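Local structure of tRNA threonylcarbamoyladenosine biosynthesis protein TsaB (Pseudomonas aeruginosa, 5BR9) at residues D103-A108 with V120-I124. The protein probably takes part, as a TsaB-type protein, in forming the threonylcarbamoyladenosine modification of tRNA. Sequence-based numbering, arbitrary orientation.
Sequences DLAILA and VAAAI
L104 and A108, one turn apart on helix 103-108, face A122 and V120 of strand 120-124; the two axes approach to 7.8 Å, with their N-to-C directions 131° apart. The strand's alternate residues V120, A122 and I124 direct their side chains at the helix. I124 lies across the ends of two leucines: its CG1 is 3.6 Å from L107 CD1 and 3.8 Å from L104 CD2, and its CD1 extends on to D103 CB. CG1 of I124 stands anti to its own carbonyl carbon (chi1 -66°) and the chain is extended beyond it, which sets the ethyl arm at a slant to both leucines. Helix 103-115 connects the two halves of an ASKHA-type (actin-like ATPase) fold, following strand 98-101 at the edge of one five-stranded sheet and packing here on strand 119-125, the central strand of the other. At the middle of the contact a small side chain meets the helix backbone closely: A122 CB sits 3.5 Å from L104 O, a carbonyl already bonded to A108 N. Farther along, V120 CG1 rests 4.0 Å from A108 CA, where M143 of strand 142-152 touches both residues. The carboxylate of D103 turns from the strand, and its OD1 accepts a hydrogen bond from G73 N.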
loop_
_atom_site.group_PDB
_atom_site.type_symbol
_atom_site.label_atom_id
_atom_site.label_comp_id
_atom_site.label_asym_id
_atom_site.label_seq_id
_atom_site.Cartn_x
_atom_site.Cartn_y
_atom_site.Cartn_z
ATOM N N ASP A 103 -3.257 16.054 -4.310
ATOM C CA ASP A 103 -2.102 16.400 -5.108
ATOM C C ASP A 103 -2.330 17.587 -6.047
ATOM O O ASP A 103 -1.372 18.254 -6.433
ATOM C CB ASP A 103 -1.630 15.182 -5.889
ATOM C CG ASP A 103 -0.749 14.273 -5.028
ATOM O OD1 ASP A 103 -1.215 13.223 -4.562
ATOM O OD2 ASP A 103 0.426 14.623 -4.819
ATOM N N LEU A 104 -3.584 17.863 -6.401
ATOM C CA LEU A 104 -3.903 19.080 -7.165
ATOM C C LEU A 104 -3.636 20.321 -6.290
ATOM O O LEU A 104 -3.023 21.297 -6.745
ATOM C CB LEU A 104 -5.375 19.045 -7.656
ATOM C CG LEU A 104 -5.690 17.969 -8.719
ATOM C CD1 LEU A 104 -7.175 17.693 -8.848
ATOM C CD2 LEU A 104 -5.109 18.335 -10.099
ATOM N N ALA A 105 -4.057 20.266 -5.025
ATOM C CA ALA A 105 -3.749 21.344 -4.072
ATOM C C ALA A 105 -2.245 21.485 -3.896
ATOM O O ALA A 105 -1.721 22.604 -3.894
ATOM C CB ALA A 105 -4.424 21.098 -2.711
ATOM N N ILE A 106 -1.542 20.358 -3.786
ATOM C CA ILE A 106 -0.102 20.436 -3.566
ATOM C C ILE A 106 0.579 21.164 -4.731
ATOM O O ILE A 106 1.453 22.020 -4.526
ATOM C CB ILE A 106 0.499 19.043 -3.344
ATOM C CG1 ILE A 106 -0.106 18.411 -2.095
ATOM C CG2 ILE A 106 2.001 19.145 -3.206
ATOM C CD1 ILE A 106 0.179 16.923 -1.985
ATOM N N LEU A 107 0.181 20.811 -5.952
ATOM C CA LEU A 107 0.650 21.503 -7.154
ATOM C C LEU A 107 0.383 23.004 -7.088
ATOM O O LEU A 107 1.197 23.802 -7.512
ATOM C CB LEU A 107 -0.056 20.972 -8.389
ATOM C CG LEU A 107 0.428 19.720 -9.080
ATOM C CD1 LEU A 107 -0.480 19.511 -10.305
ATOM C CD2 LEU A 107 1.887 19.887 -9.462
ATOM N N ALA A 108 -0.818 23.358 -6.641
ATOM C CA ALA A 108 -1.235 24.745 -6.562
ATOM C C ALA A 108 -0.352 25.473 -5.557
ATOM O O ALA A 108 0.161 26.547 -5.847
ATOM C CB ALA A 108 -2.693 24.837 -6.170
ATOM N N VAL A 120 -4.397 29.311 -9.426
ATOM C CA VAL A 120 -3.792 28.212 -10.175
ATOM C C VAL A 120 -4.842 27.201 -10.593
ATOM O O VAL A 120 -5.646 26.739 -9.783
ATOM C CB VAL A 120 -2.684 27.506 -9.370
ATOM C CG1 VAL A 120 -2.199 26.273 -10.135
ATOM C CG2 VAL A 120 -1.514 28.452 -9.108
ATOM N N ALA A 121 -4.860 26.895 -11.877
ATOM C CA ALA A 121 -5.639 25.770 -12.364
ATOM C C ALA A 121 -4.690 24.561 -12.421
ATOM O O ALA A 121 -3.772 24.522 -13.228
ATOM C CB ALA A 121 -6.261 26.083 -13.741
ATOM N N ALA A 122 -4.880 23.612 -11.515
ATOM C CA ALA A 122 -4.054 22.418 -11.477
ATOM C C ALA A 122 -4.675 21.324 -12.340
ATOM O O ALA A 122 -5.872 21.072 -12.270
ATOM C CB ALA A 122 -3.873 21.952 -10.050
ATOM N N ALA A 123 -3.858 20.699 -13.174
ATOM C CA ALA A 123 -4.319 19.616 -14.026
ATOM C C ALA A 123 -3.285 18.513 -14.048
ATOM O O ALA A 123 -2.123 18.758 -14.360
ATOM C CB ALA A 123 -4.603 20.114 -15.467
ATOM N N ILE A 124 -3.727 17.304 -13.713
ATOM C CA ILE A 124 -2.884 16.116 -13.690
ATOM C C ILE A 124 -3.438 15.113 -14.683
ATOM O O ILE A 124 -4.635 14.819 -14.678
ATOM C CB ILE A 124 -2.805 15.512 -12.264
ATOM C CG1 ILE A 124 -2.081 16.475 -11.315
ATOM C CG2 ILE A 124 -2.131 14.147 -12.305
ATOM C CD1 ILE A 124 -2.114 16.043 -9.850
#